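Local coordinates for protein tyrocidine synthase 2 (Brevibacillus parabrevis, PDB 6TA8) that belongs to the multidomain nonribosomal peptide synthetases and is represented here by its two-lobed condensation domain, at residues Y114-H119 and E123-E128; A36-Q41 and A206-Y211; L236-V241 and V418-I423; D65-G70 and V147-T152. One frame throughout, in Å; residues are numbered along the deposited sequence.

Interaction 1: Y114-H119 and E123-E128; sequences YDLKNH and EARILE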
loop_
_atom_site.group_PDB
_atom_site.type_symbol
_atom_site.label_atom_id
_atom_site.label_comp_id
_atom_site.label_asym_id
_atom_site.label_seq_id
_atom_site.Cartn_x
_atom_site.Cartn_y
_atom_site.Cartn_z
ATOM N N TYR A 114 26.977 -5.867 -7.135
ATOM C CA TYR A 114 28.021 -5.545 -6.171
ATOM C C TYR A 114 28.611 -6.832 -5.616
ATOM O O TYR A 114 27.871 -7.755 -5.261
ATOM C CB TYR A 114 27.476 -4.676 -5.033
ATOM C CG TYR A 114 26.930 -3.346 -5.496
ATOM C CD1 TYR A 114 27.769 -2.251 -5.665
ATOM C CD2 TYR A 114 25.579 -3.184 -5.769
ATOM C CE1 TYR A 114 27.275 -1.033 -6.090
ATOM C CE2 TYR A 114 25.076 -1.970 -6.193
ATOM C CZ TYR A 114 25.927 -0.898 -6.353
ATOM O OH TYR A 114 25.427 0.311 -6.776
ATOM N N ASP A 115 29.937 -6.885 -5.542
ATOM C CA ASP A 115 30.669 -8.045 -5.039
ATOM C C ASP A 115 31.276 -7.660 -3.691
ATOM O O ASP A 115 32.421 -7.211 -3.611
ATOM C CB ASP A 115 31.740 -8.488 -6.037
ATOM C CG ASP A 115 32.535 -9.687 -5.553
ATOM O OD1 ASP A 115 32.033 -10.427 -4.681
ATOM O OD2 ASP A 115 33.665 -9.890 -6.047
ATOM N N LEU A 116 30.496 -7.843 -2.624
ATOM C CA LEU A 116 30.918 -7.508 -1.270
ATOM C C LEU A 116 31.320 -8.742 -0.468
ATOM O O LEU A 116 31.160 -8.766 0.757
ATOM C CB LEU A 116 29.811 -6.743 -0.545
ATOM C CG LEU A 116 29.251 -5.504 -1.250
ATOM C CD1 LEU A 116 27.921 -5.099 -0.638
ATOM C CD2 LEU A 116 30.242 -4.353 -1.189
ATOM N N LYS A 117 31.844 -9.772 -1.138
ATOM C CA LYS A 117 32.207 -11.005 -0.449
ATOM C C LYS A 117 33.432 -10.840 0.442
ATOM O O LYS A 117 33.647 -11.669 1.333
ATOM C CB LYS A 117 32.452 -12.123 -1.464
ATOM C CG LYS A 117 31.249 -12.447 -2.333
ATOM C CD LYS A 117 31.543 -13.609 -3.268
ATOM C CE LYS A 117 30.653 -13.572 -4.501
ATOM N NZ LYS A 117 31.098 -12.541 -5.479
ATOM N N ASN A 118 34.236 -9.799 0.227
ATOM C CA ASN A 118 35.439 -9.565 1.012
ATOM C C ASN A 118 35.350 -8.326 1.891
ATOM O O ASN A 118 36.296 -8.041 2.633
ATOM C CB ASN A 118 36.659 -9.446 0.090
ATOM C CG ASN A 118 37.107 -10.784 -0.464
ATOM O OD1 ASN A 118 36.711 -11.840 0.030
ATOM N ND2 ASN A 118 37.945 -10.746 -1.494
ATOM N N HIS A 119 34.246 -7.586 1.831
ATOM C CA HIS A 119 34.145 -6.327 2.551
ATOM C C HIS A 119 33.976 -6.570 4.051
ATOM O O HIS A 119 33.679 -7.678 4.506
ATOM C CB HIS A 119 32.984 -5.495 2.009
ATOM C CG HIS A 119 33.263 -4.869 0.678
ATOM N ND1 HIS A 119 33.561 -5.610 -0.445
ATOM C CD2 HIS A 119 33.296 -3.572 0.291
ATOM C CE1 HIS A 119 33.762 -4.796 -1.467
ATOM N NE2 HIS A 119 33.607 -3.554 -1.046
ATOM N N GLU A 123 26.191 -4.638 6.310
ATOM C CA GLU A 123 24.935 -3.918 6.499
ATOM C C GLU A 123 25.092 -2.430 6.209
ATOM O O GLU A 123 24.259 -1.832 5.517
ATOM C CB GLU A 123 24.415 -4.138 7.920
ATOM C CG GLU A 123 22.925 -3.878 8.078
ATOM C CD GLU A 123 22.418 -4.209 9.466
ATOM O OE1 GLU A 123 23.083 -3.822 10.452
ATOM O OE2 GLU A 123 21.357 -4.858 9.573
ATOM N N ALA A 124 26.152 -1.810 6.734
ATOM C CA ALA A 124 26.347 -0.381 6.513
ATOM C C ALA A 124 26.658 -0.074 5.055
ATOM O O ALA A 124 26.316 1.009 4.564
ATOM C CB ALA A 124 27.461 0.148 7.416
ATOM N N ARG A 125 27.299 -1.006 4.349
ATOM C CA ARG A 125 27.611 -0.790 2.941
ATOM C C ARG A 125 26.408 -1.079 2.051
ATOM O O ARG A 125 26.193 -0.386 1.049
ATOM C CB ARG A 125 28.804 -1.657 2.533
ATOM C CG ARG A 125 29.200 -1.543 1.069
ATOM C CD ARG A 125 29.490 -0.105 0.677
ATOM N NE ARG A 125 30.038 -0.012 -0.673
ATOM C CZ ARG A 125 30.210 1.128 -1.333
ATOM N NH1 ARG A 125 29.875 2.280 -0.769
ATOM N NH2 ARG A 125 30.717 1.117 -2.558
ATOM N N ILE A 126 25.611 -2.091 2.398
ATOM C CA ILE A 126 24.426 -2.404 1.605
ATOM C C ILE A 126 23.364 -1.327 1.784
ATOM O O ILE A 126 22.741 -0.884 0.812
ATOM C CB ILE A 126 23.894 -3.803 1.968
ATOM C CG1 ILE A 126 24.746 -4.880 1.295
ATOM C CG2 ILE A 126 22.434 -3.951 1.567
ATOM C CD1 ILE A 126 24.460 -6.282 1.778
ATOM N N LEU A 127 23.149 -0.877 3.024
ATOM C CA LEU A 127 22.163 0.172 3.270
ATOM C C LEU A 127 22.552 1.471 2.573
ATOM O O LEU A 127 21.689 2.187 2.052
ATOM C CB LEU A 127 22.002 0.396 4.773
ATOM C CG LEU A 127 21.159 1.599 5.201
ATOM C CD1 LEU A 127 19.718 1.441 4.736
ATOM C CD2 LEU A 127 21.223 1.795 6.708
ATOM N N GLU A 128 23.849 1.788 2.551
ATOM C CA GLU A 128 24.302 3.006 1.886
ATOM C C GLU A 128 24.091 2.924 0.380
ATOM O O GLU A 128 23.649 3.895 -0.246
ATOM C CB GLU A 128 25.773 3.263 2.212
ATOM C CG GLU A 128 26.275 4.636 1.793
ATOM C CD GLU A 128 27.693 4.905 2.262
ATOM O OE1 GLU A 128 28.386 3.941 2.650
ATOM O OE2 GLU A 128 28.112 6.082 2.243
#
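Arg125 is the first residue of the helical segment to meet the loop that follows strand 110-115, and it does so with its aliphatic stem. Its CG lies 3.8 Å from CD2 of Leu116, the two side chains crossing at about a right angle, and the other methyl, CD1, is only slightly farther from the same carbon. Carrying CG anti to the backbone N (chi1 178°) and then bending at chi2 (56°), the arginine brings its guanidinium round so that Leu116 CD2 sits at the group's edge, close to its plane. The same methyl rests over the centre of one face of the His119 ring, 3.3 Å above it, so this one methyl touches both the imidazole face and the arginine stem. His119 NE2 and Arg125 NE stay 5.0 Å apart.

Ile126, next in the helix, offers CG1 to the second branch of the leucine: Leu116 CD1 approaches it to 3.7 Å at a slant. Phe150 of strand 145-152 touches both Leu116 and Ile126, which places the contact within the beta-alpha-beta unit of strand 110-115, helix 122-134 and strand 145-152. Beyond Ile126, Leu127 N closes a regular helical turn onto Glu123 O at 2.9 Å.

All the cross-contact touching is between carbons, so the helix is held to the loop by dispersion and hydrophobic burial. The cost is Arg125 NE, which is buried here and has no partner in the model.

Interaction 2: A36-Q41 and A206-Y211; sequences ALTPIQ and AQLQKY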
loop_
_atom_site.group_PDB
_atom_site.type_symbol
_atom_site.label_atom_id
_atom_site.label_comp_id
_atom_site.label_asym_id
_atom_site.label_seq_id
_atom_site.Cartn_x
_atom_site.Cartn_y
_atom_site.Cartn_z
ATOM N N ALA A 36 -4.868 6.805 -19.100
ATOM C CA ALA A 36 -5.417 7.860 -18.262
ATOM C C ALA A 36 -4.986 7.667 -16.813
ATOM O O ALA A 36 -4.753 6.545 -16.353
ATOM C CB ALA A 36 -6.942 7.887 -18.356
ATOM N N LEU A 37 -4.881 8.780 -16.091
ATOM C CA LEU A 37 -4.444 8.750 -14.701
ATOM C C LEU A 37 -5.584 8.270 -13.810
ATOM O O LEU A 37 -6.679 8.842 -13.828
ATOM C CB LEU A 37 -3.965 10.133 -14.263
ATOM C CG LEU A 37 -2.642 10.641 -14.843
ATOM C CD1 LEU A 37 -2.406 12.089 -14.445
ATOM C CD2 LEU A 37 -1.483 9.765 -14.394
ATOM N N THR A 38 -5.327 7.220 -13.033
ATOM C CA THR A 38 -6.301 6.731 -12.076
ATOM C C THR A 38 -6.404 7.700 -10.897
ATOM O O THR A 38 -5.531 8.551 -10.709
ATOM C CB THR A 38 -5.913 5.332 -11.597
ATOM O OG1 THR A 38 -4.632 5.377 -10.959
ATOM C CG2 THR A 38 -5.858 4.368 -12.770
ATOM N N PRO A 39 -7.480 7.609 -10.102
ATOM C CA PRO A 39 -7.620 8.542 -8.967
ATOM C C PRO A 39 -6.437 8.540 -8.014
ATOM O O PRO A 39 -6.012 9.613 -7.567
ATOM C CB PRO A 39 -8.902 8.053 -8.278
ATOM C CG PRO A 39 -9.694 7.442 -9.371
ATOM C CD PRO A 39 -8.697 6.801 -10.298
ATOM N N ILE A 40 -5.892 7.367 -7.685
ATOM C CA ILE A 40 -4.750 7.323 -6.778
ATOM C C ILE A 40 -3.507 7.884 -7.458
ATOM O O ILE A 40 -2.594 8.381 -6.786
ATOM C CB ILE A 40 -4.529 5.888 -6.264
ATOM C CG1 ILE A 40 -3.560 5.884 -5.080
ATOM C CG2 ILE A 40 -4.029 4.981 -7.380
ATOM C CD1 ILE A 40 -3.989 6.774 -3.934
ATOM N N GLN A 41 -3.451 7.830 -8.790
ATOM C CA GLN A 41 -2.355 8.461 -9.512
ATOM C C GLN A 41 -2.530 9.972 -9.569
ATOM O O GLN A 41 -1.552 10.718 -9.442
ATOM C CB GLN A 41 -2.249 7.875 -10.920
ATOM C CG GLN A 41 -1.652 6.477 -10.960
ATOM C CD GLN A 41 -1.736 5.848 -12.335
ATOM O OE1 GLN A 41 -2.610 6.188 -13.133
ATOM N NE2 GLN A 41 -0.825 4.925 -12.619
ATOM N N ALA A 206 -9.189 2.681 -18.693
ATOM C CA ALA A 206 -10.185 3.027 -19.700
ATOM C C ALA A 206 -11.589 2.668 -19.229
ATOM O O ALA A 206 -12.534 3.441 -19.426
ATOM C CB ALA A 206 -9.865 2.328 -21.019
ATOM N N GLN A 207 -11.745 1.496 -18.609
ATOM C CA GLN A 207 -13.044 1.117 -18.066
ATOM C C GLN A 207 -13.379 1.924 -16.816
ATOM O O GLN A 207 -14.558 2.110 -16.495
ATOM C CB GLN A 207 -13.063 -0.384 -17.766
ATOM C CG GLN A 207 -14.350 -0.904 -17.136
ATOM C CD GLN A 207 -15.594 -0.478 -17.892
ATOM O OE1 GLN A 207 -15.638 -0.528 -19.121
ATOM N NE2 GLN A 207 -16.613 -0.056 -17.156
ATOM N N LEU A 208 -12.359 2.422 -16.112
ATOM C CA LEU A 208 -12.603 3.198 -14.902
ATOM C C LEU A 208 -13.301 4.516 -15.207
ATOM O O LEU A 208 -14.087 5.004 -14.385
ATOM C CB LEU A 208 -11.285 3.450 -14.170
ATOM C CG LEU A 208 -11.362 3.775 -12.679
ATOM C CD1 LEU A 208 -12.063 2.665 -11.915
ATOM C CD2 LEU A 208 -9.968 4.002 -12.128
ATOM N N GLN A 209 -13.036 5.105 -16.375
ATOM C CA GLN A 209 -13.706 6.350 -16.738
ATOM C C GLN A 209 -15.153 6.098 -17.145
ATOM O O GLN A 209 -16.036 6.912 -16.852
ATOM C CB GLN A 209 -12.939 7.049 -17.861
ATOM C CG GLN A 209 -13.548 8.372 -18.303
ATOM C CD GLN A 209 -13.610 9.393 -17.183
ATOM O OE1 GLN A 209 -12.643 9.584 -16.444
ATOM N NE2 GLN A 209 -14.752 10.057 -17.052
ATOM N N LYS A 210 -15.416 4.976 -17.820
ATOM C CA LYS A 210 -16.790 4.627 -18.165
ATOM C C LYS A 210 -17.614 4.347 -16.916
ATOM O O LYS A 210 -18.756 4.807 -16.800
ATOM C CB LYS A 210 -16.806 3.420 -19.102
ATOM C CG LYS A 210 -16.167 3.672 -20.458
ATOM C CD LYS A 210 -16.100 2.394 -21.277
ATOM C CE LYS A 210 -15.509 2.648 -22.654
ATOM N NZ LYS A 210 -15.349 1.387 -23.428
ATOM N N TYR A 211 -17.050 3.594 -15.968
ATOM C CA TYR A 211 -17.730 3.366 -14.698
ATOM C C TYR A 211 -17.852 4.653 -13.893
ATOM O O TYR A 211 -18.767 4.785 -13.073
ATOM C CB TYR A 211 -16.986 2.296 -13.897
ATOM C CG TYR A 211 -17.539 2.054 -12.511
ATOM C CD1 TYR A 211 -18.693 1.305 -12.323
ATOM C CD2 TYR A 211 -16.902 2.568 -11.391
ATOM C CE1 TYR A 211 -19.200 1.080 -11.056
ATOM C CE2 TYR A 211 -17.400 2.350 -10.121
ATOM C CZ TYR A 211 -18.548 1.605 -9.960
ATOM O OH TYR A 211 -19.046 1.384 -8.696
#
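Leu208 points its CD2 methyl at the Pro39 ring, 3.6 Å from CD, the carbon bonded to the ring nitrogen. Thr38 lies differently against the same methyl. Its side chain runs at about a right angle to the leucine, and its CG2 stands 4.2 Å from Leu208 CD2. One leucine methyl is therefore shared by two consecutive residues. In Leu208 CG swings away from the amide nitrogen (chi1 -158°), carrying the branch off helix 201-212 toward the start of helix 39-46. Ile362 touches both Pro39 and Leu208, bringing helix 359-365 into the same apolar cluster.

The two groups on Thr38 CB have separate jobs. While CG2 joins the leucine, OG1 accepts a weak bond from Gln41 N at 3.5 Å. The return bond is much better: Thr38 N reaches Gln41 OE1 at 2.9 Å and is nearly straight, 169° at the hydrogen. OE1 also takes a weak bond from the threonine hydroxyl. At its other end the Gln41 amide gives NE2 to Leu165 O, so the flat group is fixed at both its oxygen and its nitrogen.

Thr38 at the N-cap and Gln41 three residues on, each accepting from the other's backbone N-H, make a capping box, here opening helix 39-46 with Pro39 in the first turn and the flank of helix 201-212 against it.

Interaction 3: L236-V241 and V418-I423; sequences LPTDFV and VFLLDI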
loop_
_atom_site.group_PDB
_atom_site.type_symbol
_atom_site.label_atom_id
_atom_site.label_comp_id
_atom_site.label_asym_id
_atom_site.label_seq_id
_atom_site.Cartn_x
_atom_site.Cartn_y
_atom_site.Cartn_z
ATOM N N LEU A 236 -7.082 16.145 16.014
ATOM C CA LEU A 236 -6.372 15.247 16.918
ATOM C C LEU A 236 -5.221 16.007 17.575
ATOM O O LEU A 236 -4.533 16.785 16.903
ATOM C CB LEU A 236 -5.880 14.012 16.148
ATOM C CG LEU A 236 -5.349 12.800 16.922
ATOM C CD1 LEU A 236 -5.345 11.562 16.034
ATOM C CD2 LEU A 236 -3.979 13.061 17.430
ATOM N N PRO A 237 -5.008 15.840 18.880
ATOM C CA PRO A 237 -3.989 16.640 19.570
ATOM C C PRO A 237 -2.575 16.212 19.201
ATOM O O PRO A 237 -2.281 15.023 19.072
ATOM C CB PRO A 237 -4.279 16.380 21.057
ATOM C CG PRO A 237 -5.048 15.094 21.089
ATOM C CD PRO A 237 -5.866 15.101 19.821
ATOM N N THR A 238 -1.693 17.197 19.046
ATOM C CA THR A 238 -0.275 16.947 18.836
ATOM C C THR A 238 0.536 17.535 19.985
ATOM O O THR A 238 0.114 18.494 20.637
ATOM C CB THR A 238 0.221 17.529 17.503
ATOM O OG1 THR A 238 0.140 18.960 17.533
ATOM C CG2 THR A 238 -0.609 17.000 16.348
ATOM N N ASP A 239 1.710 16.948 20.231
ATOM C CA ASP A 239 2.588 17.492 21.262
ATOM C C ASP A 239 3.105 18.869 20.867
ATOM O O ASP A 239 3.227 19.760 21.717
ATOM C CB ASP A 239 3.752 16.539 21.532
ATOM C CG ASP A 239 3.316 15.266 22.230
ATOM O OD1 ASP A 239 2.377 15.327 23.051
ATOM O OD2 ASP A 239 3.915 14.204 21.960
ATOM N N PHE A 240 3.404 19.066 19.585
ATOM C CA PHE A 240 3.902 20.339 19.089
ATOM C C PHE A 240 3.195 20.690 17.787
ATOM O O PHE A 240 2.573 19.844 17.144
ATOM C CB PHE A 240 5.420 20.309 18.859
ATOM C CG PHE A 240 6.159 19.405 19.800
ATOM C CD1 PHE A 240 6.325 19.755 21.129
ATOM C CD2 PHE A 240 6.693 18.208 19.356
ATOM C CE1 PHE A 240 7.003 18.927 21.999
ATOM C CE2 PHE A 240 7.376 17.374 20.221
ATOM C CZ PHE A 240 7.530 17.736 21.545
ATOM N N VAL A 241 3.307 21.960 17.411
ATOM C CA VAL A 241 2.805 22.470 16.140
ATOM C C VAL A 241 4.003 22.812 15.265
ATOM O O VAL A 241 4.969 23.425 15.735
ATOM C CB VAL A 241 1.895 23.698 16.345
ATOM C CG1 VAL A 241 1.831 24.544 15.080
ATOM C CG2 VAL A 241 0.502 23.262 16.771
ATOM N N VAL A 418 1.776 13.544 4.305
ATOM C CA VAL A 418 0.383 13.812 3.978
ATOM C C VAL A 418 -0.532 13.570 5.172
ATOM O O VAL A 418 -1.447 14.354 5.425
ATOM C CB VAL A 418 -0.050 12.963 2.763
ATOM C CG1 VAL A 418 -1.532 13.159 2.472
ATOM C CG2 VAL A 418 0.790 13.317 1.545
ATOM N N PHE A 419 -0.289 12.502 5.923
ATOM C CA PHE A 419 -1.125 12.125 7.052
ATOM C C PHE A 419 -0.380 12.351 8.360
ATOM O O PHE A 419 0.839 12.160 8.436
ATOM C CB PHE A 419 -1.564 10.664 6.942
ATOM C CG PHE A 419 -2.468 10.397 5.776
ATOM C CD1 PHE A 419 -3.799 10.776 5.816
ATOM C CD2 PHE A 419 -1.986 9.777 4.634
ATOM C CE1 PHE A 419 -4.634 10.538 4.744
ATOM C CE2 PHE A 419 -2.817 9.535 3.558
ATOM C CZ PHE A 419 -4.143 9.916 3.612
ATOM N N LEU A 420 -1.126 12.759 9.388
ATOM C CA LEU A 420 -0.528 12.981 10.699
ATOM C C LEU A 420 -0.039 11.680 11.321
ATOM O O LEU A 420 0.956 11.680 12.054
ATOM C CB LEU A 420 -1.540 13.668 11.617
ATOM C CG LEU A 420 -1.038 14.191 12.960
ATOM C CD1 LEU A 420 -1.385 15.661 13.102
ATOM C CD2 LEU A 420 -1.647 13.384 14.090
ATOM N N LEU A 421 -0.717 10.569 11.041
ATOM C CA LEU A 421 -0.330 9.261 11.552
ATOM C C LEU A 421 -0.607 8.211 10.488
ATOM O O LEU A 421 -1.724 8.135 9.969
ATOM C CB LEU A 421 -1.091 8.913 12.838
ATOM C CG LEU A 421 -0.801 9.734 14.094
ATOM C CD1 LEU A 421 -1.751 9.338 15.214
ATOM C CD2 LEU A 421 0.648 9.570 14.530
ATOM N N ASP A 422 0.406 7.412 10.166
ATOM C CA ASP A 422 0.263 6.289 9.247
ATOM C C ASP A 422 0.338 4.997 10.048
ATOM O O ASP A 422 1.378 4.688 10.638
ATOM C CB ASP A 422 1.341 6.312 8.165
ATOM C CG ASP A 422 1.318 5.067 7.296
ATOM O OD1 ASP A 422 2.329 4.793 6.617
ATOM O OD2 ASP A 422 0.285 4.360 7.293
ATOM N N ILE A 423 -0.759 4.249 10.064
ATOM C CA ILE A 423 -0.864 3.013 10.828
ATOM C C ILE A 423 -0.991 1.864 9.838
ATOM O O ILE A 423 -1.989 1.761 9.112
ATOM C CB ILE A 423 -2.049 3.044 11.803
ATOM C CG1 ILE A 423 -1.901 4.219 12.772
ATOM C CG2 ILE A 423 -2.151 1.730 12.559
ATOM C CD1 ILE A 423 -3.038 4.345 13.758
#
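Thr238 OG1 gives a short hydrogen bond, 2.6 Å, to the carbonyl oxygen of Phe240, two residues further along the same loop. The hydroxyl sits above the carbonyl plane, 51° out of it and not on a lone pair; the bond spans a bend of the loop. With OG1 committed to the loop, the methyl of the same side chain does the touching across the contact: Thr238 CG2 packs 3.6 Å from Leu420 CD1, the closest approach between the two segments. The other branch of Leu420 turns to Leu236, where the two CD2 methyls sit 4.1 Å apart. Leu420 thus spreads its two methyls over alternate residues of the loop, meeting each side chain at a slant.

Leu420 stands at the threshold of strand 421-428, an inner strand of the six-stranded mixed sheet in the C-terminal lobe, flanked by strands 431-439 and 383-390. Segment 236-241, in the loop between helix 221-229 and strand 250-256, packs against the start of this strand. Leu421, the first strand residue, adds a looser touch, with its CD1 4.3 Å from Leu236 CD1. Leu236 reaches toward Leu420 and Leu421 with its branch trans to the main-chain nitrogen (chi1 -168°), and it also touches Trp292 of helix 277-293.

Tyr443 borders the cluster: Leu236, Thr238 and Leu420 all touch it, and its hydroxyl is hydrogen-bonded to Pro237 O. One residue beyond Thr238, Asp239 OD2 is gripped by Thr447 OG1 and Glu444 N, which pins the loop to the start of helix 445-466.

Interaction 4: D65-G70 and V147-T152; sequences DGFDEG and VALFAT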
loop_
_atom_site.group_PDB
_atom_site.type_symbol
_atom_site.label_atom_id
_atom_site.label_comp_id
_atom_site.label_asym_id
_atom_site.label_seq_id
_atom_site.Cartn_x
_atom_site.Cartn_y
_atom_site.Cartn_z
ATOM N N ASP A 65 22.416 -19.960 -1.051
ATOM C CA ASP A 65 23.309 -20.437 -2.101
ATOM C C ASP A 65 23.587 -19.380 -3.161
ATOM O O ASP A 65 24.348 -19.652 -4.097
ATOM C CB ASP A 65 22.732 -21.695 -2.760
ATOM C CG ASP A 65 21.284 -21.528 -3.172
ATOM O OD1 ASP A 65 20.500 -20.974 -2.374
ATOM O OD2 ASP A 65 20.932 -21.953 -4.292
ATOM N N GLY A 66 22.994 -18.198 -3.040
ATOM C CA GLY A 66 23.282 -17.096 -3.934
ATOM C C GLY A 66 22.431 -17.110 -5.192
ATOM O O GLY A 66 21.858 -18.124 -5.588
ATOM N N PHE A 67 22.351 -15.944 -5.823
ATOM C CA PHE A 67 21.674 -15.771 -7.098
ATOM C C PHE A 67 22.685 -15.775 -8.238
ATOM O O PHE A 67 23.870 -15.486 -8.052
ATOM C CB PHE A 67 20.879 -14.461 -7.127
ATOM C CG PHE A 67 19.725 -14.420 -6.167
ATOM C CD1 PHE A 67 18.544 -15.086 -6.451
ATOM C CD2 PHE A 67 19.814 -13.696 -4.989
ATOM C CE1 PHE A 67 17.477 -15.042 -5.573
ATOM C CE2 PHE A 67 18.750 -13.647 -4.107
ATOM C CZ PHE A 67 17.582 -14.321 -4.399
ATOM N N ASP A 68 22.199 -16.106 -9.428
ATOM C CA ASP A 68 22.966 -15.977 -10.660
ATOM C C ASP A 68 22.417 -14.784 -11.427
ATOM O O ASP A 68 21.237 -14.771 -11.795
ATOM C CB ASP A 68 22.891 -17.251 -11.502
ATOM C CG ASP A 68 23.856 -17.232 -12.672
ATOM O OD1 ASP A 68 25.081 -17.310 -12.436
ATOM O OD2 ASP A 68 23.392 -17.135 -13.828
ATOM N N GLU A 69 23.269 -13.781 -11.655
ATOM C CA GLU A 69 22.798 -12.537 -12.254
ATOM C C GLU A 69 22.252 -12.769 -13.658
ATOM O O GLU A 69 21.288 -12.115 -14.070
ATOM C CB GLU A 69 23.922 -11.499 -12.272
ATOM C CG GLU A 69 25.175 -11.928 -13.019
ATOM C CD GLU A 69 26.140 -10.780 -13.242
ATOM O OE1 GLU A 69 25.773 -9.626 -12.936
ATOM O OE2 GLU A 69 27.267 -11.029 -13.722
ATOM N N GLY A 70 22.851 -13.701 -14.404
ATOM C CA GLY A 70 22.341 -14.016 -15.728
ATOM C C GLY A 70 20.931 -14.571 -15.700
ATOM O O GLY A 70 20.168 -14.391 -16.653
ATOM N N VAL A 147 16.831 -3.183 -9.935
ATOM C CA VAL A 147 17.201 -4.461 -9.336
ATOM C C VAL A 147 18.668 -4.394 -8.935
ATOM O O VAL A 147 19.524 -4.041 -9.755
ATOM C CB VAL A 147 16.948 -5.636 -10.298
ATOM C CG1 VAL A 147 17.182 -6.961 -9.590
ATOM C CG2 VAL A 147 15.534 -5.569 -10.857
ATOM N N ALA A 148 18.955 -4.728 -7.680
ATOM C CA ALA A 148 20.310 -4.666 -7.147
ATOM C C ALA A 148 20.654 -5.990 -6.484
ATOM O O ALA A 148 19.888 -6.491 -5.655
ATOM C CB ALA A 148 20.461 -3.519 -6.145
ATOM N N LEU A 149 21.804 -6.549 -6.849
ATOM C CA LEU A 149 22.284 -7.810 -6.300
ATOM C C LEU A 149 23.521 -7.537 -5.454
ATOM O O LEU A 149 24.520 -7.016 -5.959
ATOM C CB LEU A 149 22.601 -8.806 -7.416
ATOM C CG LEU A 149 23.238 -10.130 -6.989
ATOM C CD1 LEU A 149 22.334 -10.879 -6.021
ATOM C CD2 LEU A 149 23.554 -10.987 -8.206
ATOM N N PHE A 150 23.447 -7.884 -4.171
ATOM C CA PHE A 150 24.548 -7.700 -3.231
ATOM C C PHE A 150 25.063 -9.074 -2.823
ATOM O O PHE A 150 24.405 -9.789 -2.060
ATOM C CB PHE A 150 24.099 -6.898 -2.010
ATOM C CG PHE A 150 23.495 -5.564 -2.347
ATOM C CD1 PHE A 150 24.295 -4.445 -2.507
ATOM C CD2 PHE A 150 22.124 -5.429 -2.498
ATOM C CE1 PHE A 150 23.741 -3.217 -2.814
ATOM C CE2 PHE A 150 21.564 -4.203 -2.805
ATOM C CZ PHE A 150 22.373 -3.097 -2.963
ATOM N N ALA A 151 26.237 -9.440 -3.329
ATOM C CA ALA A 151 26.847 -10.729 -3.028
ATOM C C ALA A 151 27.812 -10.573 -1.859
ATOM O O ALA A 151 28.798 -9.836 -1.956
ATOM C CB ALA A 151 27.574 -11.282 -4.254
ATOM N N THR A 152 27.527 -11.263 -0.761
ATOM C CA THR A 152 28.377 -11.265 0.422
ATOM C C THR A 152 28.863 -12.685 0.698
ATOM O O THR A 152 28.580 -13.622 -0.053
ATOM C CB THR A 152 27.635 -10.697 1.637
ATOM O OG1 THR A 152 26.418 -11.424 1.841
ATOM C CG2 THR A 152 27.317 -9.224 1.426
#
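Leu149 divides its two methyls between Phe67 and Glu69. The denser half is with the phenylalanine: Leu149 CD1 sits 3.9 Å from ring carbon CD2 and 4.0 Å from CB of Phe67, nestling into the angle between the ring and its stem as the two side chains cross at a slant. The leucine branch is directed from the strand toward the 65-70 segment. Phe67 also rests on Leu158 of strand 155-163, while its backbone N is hydrogen-bonded to Asp156 OD2.

Strand 145-152 lies between strands 110-115 and 155-163 in a mixed sheet, and its side chains alternate between the two faces. Leu149 points to the face where the 65-70 segment leads from strand 56-63 into helix 69-82, with Asp68 at the N-cap position; Phe150 points the opposite way, to helix 122-134.

The looser half belongs to Glu69, an exposed residue in the first turn of that helix. Only its CB takes part, 4.1 Å from Leu149 CD2. CG is tucked between the backbone N and the carbonyl carbon (chi1 58°), and the chain then runs extended, touching Phe111 and Ser113 of strand 110-115, so the carboxylate stays off the leucine methyls instead of being buried against them.

In the fold
Interactions 1 and 4 work on the same sheet, their centres about 12 Å apart: strands 110-115 and 145-152 are neighbours in it, and helices 122-134 and 69-82 approach it from opposite faces. Interaction 1 is buried, whereas interaction 4 is partly buried, with exposed Glu69 at its edge. Interaction 2, also buried, is nearest the chain's centre in space, about 18 Å from it, and joins a helix start to a helix flank; it alone has a capping box beside its apolar touch. Interaction 3, partly buried, belongs to the six-stranded sheet. All four are apolar across their segments; what differs is the polar setting: an arginine, a cap, a bent loop, an exposed glutamate.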